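Local coordinates for glutathione S-transferase 2 (Onchocerca volvulus, PDB 1TU7), which catalyses the conjugation of glutathione to electrophilic substrates and appears to play a central role in the detoxification system of this parasitic nematode, at residues R11-Q24 with I147-V160. Residues are numbered along the deposited sequence; the frame is centred on the assembly and turned at random.
Sequences RGLAEPIRLFLVDQ and ISYADYALFEELDV. With GSH (glutathione), chain C.
Y152 lies flat against helix 15-23: CA of F20 sits over the middle of its ring, 3.6 Å from the centroid, a CH-pi contact, while CB of L19 meets the tyrosine's CB. At the far end of the ring the Y152 hydroxyl is gripped twice, donating to OD1 of D23 at 2.6 Å and accepting a nearly straight bond from NE2 of Q24 at 3.0 Å (172°). D23 CG stands anti to the backbone N (chi1 -173°), which brings its carboxylate to the hydroxyl; R185 forms a salt bridge with the same OD1. The CA atoms come nearest at P16 and A153 (5.0 Å), where the proline ring rests on the alanine; L19 CD1 packs on F155 and CB of E156. Beyond this close packing the contact turns polar and water-lined, beside the partly exposed G12 and D159. R11 takes E156 side-on, NE to OE2 at 3.0 Å in the guanidinium plane and NH2 to OE1 from above the carboxylate, and NH2 also reaches OD2 of D159 at 2.8 Å. One water links R11 NH1 to D159 OD2, another joins G12 O to E156 OE2. The three bonds fix the guanidinium's rotation, and its charge probably favours ionised carboxylates. The axes of 15-23 and 149-160 approach to 8.4 Å, their N-to-C directions 124° apart; the pair joins the thioredoxin-like N-terminal domain, whose L13 lines the glutathione pocket, to the all-helical C-terminal domain: the interdomain interface of a cytosolic glutathione transferase.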
loop_
_atom_site.group_PDB
_atom_site.type_symbol
_atom_site.label_atom_id
_atom_site.label_comp_id
_atom_site.label_asym_id
_atom_site.label_seq_id
_atom_site.Cartn_x
_atom_site.Cartn_y
_atom_site.Cartn_z
ATOM N N ARG A 11 -11.979 -13.880 4.457
ATOM C CA ARG A 11 -11.999 -12.849 3.444
ATOM C C ARG A 11 -10.707 -12.049 3.478
ATOM O O ARG A 11 -9.908 -12.123 2.538
ATOM C CB ARG A 11 -13.231 -11.995 3.584
ATOM C CG ARG A 11 -14.498 -12.761 3.195
ATOM C CD ARG A 11 -15.802 -12.199 3.717
ATOM N NE ARG A 11 -16.094 -10.892 3.189
ATOM C CZ ARG A 11 -17.304 -10.346 3.183
ATOM N NH1 ARG A 11 -18.334 -10.992 3.685
ATOM N NH2 ARG A 11 -17.495 -9.139 2.691
ATOM N N GLY A 12 -10.487 -11.324 4.563
ATOM C CA GLY A 12 -9.236 -10.635 4.771
ATOM C C GLY A 12 -8.725 -9.879 3.562
ATOM O O GLY A 12 -9.478 -9.216 2.863
ATOM N N LEU A 13 -7.423 -9.965 3.332
ATOM C CA LEU A 13 -6.760 -9.230 2.257
ATOM C C LEU A 13 -6.973 -9.817 0.905
ATOM O O LEU A 13 -6.749 -9.135 -0.098
ATOM C CB LEU A 13 -5.250 -9.189 2.514
ATOM C CG LEU A 13 -4.810 -8.481 3.788
ATOM C CD1 LEU A 13 -3.317 -8.644 3.934
ATOM C CD2 LEU A 13 -5.210 -7.009 3.766
ATOM N N ALA A 14 -7.373 -11.078 0.841
ATOM C CA ALA A 14 -7.556 -11.767 -0.431
ATOM C C ALA A 14 -8.846 -11.391 -1.081
ATOM O O ALA A 14 -8.944 -11.547 -2.285
ATOM C CB ALA A 14 -7.509 -13.261 -0.266
ATOM N N GLU A 15 -9.847 -10.963 -0.315
ATOM C CA GLU A 15 -11.185 -10.935 -0.869
ATOM C C GLU A 15 -11.308 -9.982 -2.057
ATOM O O GLU A 15 -12.000 -10.322 -3.021
ATOM C CB GLU A 15 -12.240 -10.675 0.179
ATOM C CG GLU A 15 -13.640 -11.034 -0.269
ATOM C CD GLU A 15 -13.860 -12.519 -0.408
ATOM O OE1 GLU A 15 -13.008 -13.320 0.003
ATOM O OE2 GLU A 15 -14.930 -12.881 -0.940
ATOM N N PRO A 16 -10.696 -8.798 -2.064
ATOM C CA PRO A 16 -10.821 -7.954 -3.262
ATOM C C PRO A 16 -10.279 -8.630 -4.498
ATOM O O PRO A 16 -10.798 -8.386 -5.602
ATOM C CB PRO A 16 -10.059 -6.701 -2.911
ATOM C CG PRO A 16 -10.167 -6.654 -1.431
ATOM C CD PRO A 16 -10.009 -8.083 -0.963
ATOM N N ILE A 17 -9.232 -9.448 -4.338
ATOM C CA ILE A 17 -8.678 -10.204 -5.471
ATOM C C ILE A 17 -9.657 -11.285 -5.924
ATOM O O ILE A 17 -9.913 -11.463 -7.108
ATOM C CB ILE A 17 -7.306 -10.766 -5.133
ATOM C CG1 ILE A 17 -6.306 -9.642 -4.763
ATOM C CG2 ILE A 17 -6.803 -11.623 -6.273
ATOM C CD1 ILE A 17 -5.179 -10.123 -3.882
ATOM N N ARG A 18 -10.195 -12.042 -4.986
ATOM C CA ARG A 18 -11.223 -13.023 -5.323
ATOM C C ARG A 18 -12.372 -12.364 -6.056
ATOM O O ARG A 18 -12.862 -12.882 -7.046
ATOM C CB ARG A 18 -11.732 -13.688 -4.058
ATOM C CG ARG A 18 -10.734 -14.581 -3.372
ATOM C CD ARG A 18 -11.291 -15.274 -2.203
ATOM N NE ARG A 18 -10.315 -16.050 -1.433
ATOM C CZ ARG A 18 -10.105 -15.909 -0.141
ATOM N NH1 ARG A 18 -10.702 -14.973 0.550
ATOM N NH2 ARG A 18 -9.234 -16.712 0.466
ATOM N N LEU A 19 -12.812 -11.204 -5.590
ATOM C CA LEU A 19 -13.935 -10.513 -6.209
ATOM C C LEU A 19 -13.600 -10.120 -7.644
ATOM O O LEU A 19 -14.438 -10.249 -8.522
ATOM C CB LEU A 19 -14.350 -9.293 -5.392
ATOM C CG LEU A 19 -14.996 -9.600 -4.040
ATOM C CD1 LEU A 19 -14.967 -8.423 -3.082
ATOM C CD2 LEU A 19 -16.441 -10.085 -4.246
ATOM N N PHE A 20 -12.393 -9.589 -7.870
ATOM C CA PHE A 20 -11.914 -9.268 -9.215
ATOM C C PHE A 20 -12.041 -10.481 -10.142
ATOM O O PHE A 20 -12.638 -10.398 -11.198
ATOM C CB PHE A 20 -10.472 -8.749 -9.126
ATOM C CG PHE A 20 -9.852 -8.347 -10.432
ATOM C CD1 PHE A 20 -9.397 -7.048 -10.590
ATOM C CD2 PHE A 20 -9.633 -9.232 -11.465
ATOM C CE1 PHE A 20 -8.780 -6.640 -11.752
ATOM C CE2 PHE A 20 -9.006 -8.802 -12.640
ATOM C CZ PHE A 20 -8.586 -7.503 -12.766
ATOM N N LEU A 21 -11.496 -11.611 -9.704
ATOM C CA LEU A 21 -11.422 -12.816 -10.512
ATOM C C LEU A 21 -12.833 -13.337 -10.771
ATOM O O LEU A 21 -13.168 -13.694 -11.883
ATOM C CB LEU A 21 -10.548 -13.841 -9.806
ATOM C CG LEU A 21 -9.079 -13.490 -9.665
ATOM C CD1 LEU A 21 -8.410 -14.376 -8.677
ATOM C CD2 LEU A 21 -8.361 -13.599 -11.016
ATOM N N VAL A 22 -13.655 -13.348 -9.750
ATOM C CA VAL A 22 -15.024 -13.848 -9.887
ATOM C C VAL A 22 -15.800 -12.953 -10.849
ATOM O O VAL A 22 -16.444 -13.442 -11.760
ATOM C CB VAL A 22 -15.736 -13.916 -8.532
ATOM C CG1 VAL A 22 -17.215 -14.107 -8.721
ATOM C CG2 VAL A 22 -15.183 -15.070 -7.701
ATOM N N ASP A 23 -15.736 -11.643 -10.675
ATOM C CA ASP A 23 -16.518 -10.733 -11.495
ATOM C C ASP A 23 -16.078 -10.736 -12.941
ATOM O O ASP A 23 -16.906 -10.614 -13.852
ATOM C CB ASP A 23 -16.437 -9.322 -10.941
ATOM C CG ASP A 23 -17.361 -8.378 -11.655
ATOM O OD1 ASP A 23 -16.847 -7.417 -12.291
ATOM O OD2 ASP A 23 -18.588 -8.536 -11.606
ATOM N N GLN A 24 -14.774 -10.852 -13.165
ATOM C CA GLN A 24 -14.199 -10.897 -14.510
ATOM C C GLN A 24 -14.284 -12.290 -15.131
ATOM O O GLN A 24 -13.888 -12.464 -16.285
ATOM C CB GLN A 24 -12.759 -10.392 -14.486
ATOM C CG GLN A 24 -12.627 -8.891 -14.265
ATOM C CD GLN A 24 -13.449 -8.096 -15.228
ATOM O OE1 GLN A 24 -13.340 -8.304 -16.425
ATOM N NE2 GLN A 24 -14.328 -7.253 -14.717
ATOM N N ILE A 147 -15.417 -0.452 -15.075
ATOM C CA ILE A 147 -14.939 -1.041 -13.850
ATOM C C ILE A 147 -13.427 -1.024 -13.785
ATOM O O ILE A 147 -12.734 -1.095 -14.809
ATOM C CB ILE A 147 -15.524 -2.467 -13.691
ATOM C CG1 ILE A 147 -15.338 -2.949 -12.231
ATOM C CG2 ILE A 147 -14.943 -3.451 -14.740
ATOM C CD1 ILE A 147 -16.523 -3.535 -11.614
ATOM N N SER A 148 -12.925 -0.918 -12.567
ATOM C CA SER A 148 -11.499 -0.958 -12.300
ATOM C C SER A 148 -11.236 -1.781 -11.060
ATOM O O SER A 148 -12.163 -2.099 -10.307
ATOM C CB SER A 148 -10.935 0.444 -12.090
ATOM O OG SER A 148 -11.479 1.059 -10.918
ATOM N N TYR A 149 -9.973 -2.070 -10.783
ATOM C CA TYR A 149 -9.690 -2.910 -9.641
ATOM C C TYR A 149 -10.143 -2.265 -8.338
ATOM O O TYR A 149 -10.497 -2.975 -7.392
ATOM C CB TYR A 149 -8.232 -3.310 -9.554
ATOM C CG TYR A 149 -7.233 -2.214 -9.287
ATOM C CD1 TYR A 149 -6.826 -1.926 -7.987
ATOM C CD2 TYR A 149 -6.644 -1.490 -10.323
ATOM C CE1 TYR A 149 -5.909 -0.955 -7.715
ATOM C CE2 TYR A 149 -5.674 -0.526 -10.050
ATOM C CZ TYR A 149 -5.311 -0.259 -8.745
ATOM O OH TYR A 149 -4.335 0.694 -8.500
ATOM N N ALA A 150 -10.112 -0.934 -8.278
ATOM C CA ALA A 150 -10.443 -0.245 -7.056
ATOM C C ALA A 150 -11.898 -0.451 -6.672
ATOM O O ALA A 150 -12.212 -0.441 -5.488
ATOM C CB ALA A 150 -10.127 1.250 -7.157
ATOM N N ASP A 151 -12.777 -0.680 -7.644
ATOM C CA ASP A 151 -14.170 -0.966 -7.327
ATOM C C ASP A 151 -14.336 -2.175 -6.430
ATOM O O ASP A 151 -15.165 -2.170 -5.502
ATOM C CB ASP A 151 -14.988 -1.163 -8.603
ATOM C CG ASP A 151 -15.119 0.082 -9.405
ATOM O OD1 ASP A 151 -15.568 1.118 -8.854
ATOM O OD2 ASP A 151 -14.813 0.068 -10.606
ATOM N N TYR A 152 -13.559 -3.217 -6.659
ATOM C CA TYR A 152 -13.675 -4.422 -5.826
ATOM C C TYR A 152 -13.212 -4.179 -4.411
ATOM O O TYR A 152 -13.784 -4.677 -3.467
ATOM C CB TYR A 152 -12.901 -5.599 -6.447
ATOM C CG TYR A 152 -13.318 -5.878 -7.887
ATOM C CD1 TYR A 152 -12.415 -5.679 -8.942
ATOM C CD2 TYR A 152 -14.603 -6.289 -8.198
ATOM C CE1 TYR A 152 -12.794 -5.923 -10.227
ATOM C CE2 TYR A 152 -14.981 -6.531 -9.502
ATOM C CZ TYR A 152 -14.080 -6.332 -10.498
ATOM O OH TYR A 152 -14.462 -6.571 -11.796
ATOM N N ALA A 153 -12.139 -3.415 -4.263
ATOM C CA ALA A 153 -11.641 -3.075 -2.947
ATOM C C ALA A 153 -12.649 -2.233 -2.190
ATOM O O ALA A 153 -12.927 -2.485 -1.020
ATOM C CB ALA A 153 -10.336 -2.365 -3.089
ATOM N N LEU A 154 -13.207 -1.224 -2.855
ATOM C CA LEU A 154 -14.216 -0.399 -2.189
ATOM C C LEU A 154 -15.441 -1.228 -1.813
ATOM O O LEU A 154 -15.987 -1.097 -0.722
ATOM C CB LEU A 154 -14.597 0.803 -3.046
ATOM C CG LEU A 154 -15.668 1.723 -2.437
ATOM C CD1 LEU A 154 -15.215 2.344 -1.146
ATOM C CD2 LEU A 154 -16.007 2.804 -3.447
ATOM N N PHE A 155 -15.916 -2.045 -2.748
ATOM C CA PHE A 155 -17.051 -2.913 -2.497
ATOM C C PHE A 155 -16.827 -3.750 -1.242
ATOM O O PHE A 155 -17.669 -3.794 -0.337
ATOM C CB PHE A 155 -17.322 -3.808 -3.712
ATOM C CG PHE A 155 -18.398 -4.845 -3.490
ATOM C CD1 PHE A 155 -18.202 -6.150 -3.893
ATOM C CD2 PHE A 155 -19.613 -4.511 -2.913
ATOM C CE1 PHE A 155 -19.150 -7.111 -3.706
ATOM C CE2 PHE A 155 -20.589 -5.465 -2.738
ATOM C CZ PHE A 155 -20.362 -6.764 -3.138
ATOM N N GLU A 156 -15.702 -4.428 -1.158
ATOM C CA GLU A 156 -15.436 -5.268 -0.009
ATOM C C GLU A 156 -15.370 -4.450 1.273
ATOM O O GLU A 156 -15.920 -4.841 2.286
ATOM C CB GLU A 156 -14.135 -6.052 -0.220
ATOM C CG GLU A 156 -13.717 -6.883 0.982
ATOM C CD GLU A 156 -14.578 -8.091 1.300
ATOM O OE1 GLU A 156 -15.589 -8.324 0.589
ATOM O OE2 GLU A 156 -14.190 -8.822 2.261
ATOM N N GLU A 157 -14.731 -3.296 1.230
ATOM C CA GLU A 157 -14.600 -2.482 2.445
ATOM C C GLU A 157 -15.954 -2.012 2.922
ATOM O O GLU A 157 -16.229 -2.033 4.139
ATOM C CB GLU A 157 -13.640 -1.320 2.228
ATOM C CG GLU A 157 -13.043 -0.827 3.529
ATOM C CD GLU A 157 -12.173 -1.873 4.158
ATOM O OE1 GLU A 157 -11.619 -2.759 3.468
ATOM O OE2 GLU A 157 -12.027 -1.810 5.393
ATOM N N LEU A 158 -16.823 -1.606 2.012
ATOM C CA LEU A 158 -18.183 -1.210 2.385
ATOM C C LEU A 158 -18.952 -2.411 2.921
ATOM O O LEU A 158 -19.718 -2.284 3.874
ATOM C CB LEU A 158 -18.920 -0.619 1.197
ATOM C CG LEU A 158 -18.326 0.697 0.691
ATOM C CD1 LEU A 158 -19.044 1.116 -0.550
ATOM C CD2 LEU A 158 -18.297 1.810 1.745
ATOM N N ASP A 159 -18.768 -3.577 2.329
ATOM C CA ASP A 159 -19.517 -4.755 2.728
ATOM C C ASP A 159 -19.128 -5.171 4.141
ATOM O O ASP A 159 -19.978 -5.424 4.980
ATOM C CB ASP A 159 -19.288 -5.876 1.734
ATOM C CG ASP A 159 -20.310 -6.954 1.858
ATOM O OD1 ASP A 159 -21.446 -6.723 1.388
ATOM O OD2 ASP A 159 -20.077 -8.013 2.444
ATOM N N VAL A 160 -17.838 -5.219 4.428
ATOM C CA VAL A 160 -17.423 -5.619 5.783
ATOM C C VAL A 160 -17.854 -4.598 6.809
ATOM O O VAL A 160 -18.222 -4.952 7.933
ATOM C CB VAL A 160 -15.924 -5.941 5.896
ATOM C CG1 VAL A 160 -15.526 -6.987 4.878
ATOM C CG2 VAL A 160 -15.071 -4.732 5.844
HETATM N N1 GSH C . 1.171 -5.926 2.740
HETATM C CA1 GSH C . 0.711 -7.261 2.735
HETATM C C1 GSH C . -0.205 -7.560 1.624
HETATM O O11 GSH C . -1.049 -6.552 1.335
HETATM O O12 GSH C . -0.381 -8.641 0.953
HETATM C CB1 GSH C . 0.313 -7.934 3.979
HETATM C CG1 GSH C . 0.276 -9.439 3.996
HETATM C CD1 GSH C . -0.122 -9.958 5.369
HETATM O OE1 GSH C . -0.160 -9.089 6.408
HETATM N N2 GSH C . -0.434 -11.220 5.481
HETATM C CA2 GSH C . -0.899 -11.834 6.726
HETATM C C2 GSH C . -0.220 -13.138 6.887
HETATM O O2 GSH C . 0.210 -13.848 5.785
HETATM C CB2 GSH C . -2.399 -12.109 6.670
HETATM S SG2 GSH C . -3.356 -10.585 6.825
HETATM N N3 GSH C . -0.012 -13.615 8.102
HETATM C CA3 GSH C . 0.635 -14.894 8.223
HETATM C C3 GSH C . 1.928 -14.774 8.961
HETATM O O31 GSH C . 2.682 -13.693 8.974
HETATM O O32 GSH C . 2.336 -15.909 9.673
HETATM O O HOH W 1 -21.174 -10.314 3.203
HETATM O O HOH W 2 -11.983 -8.162 3.687
#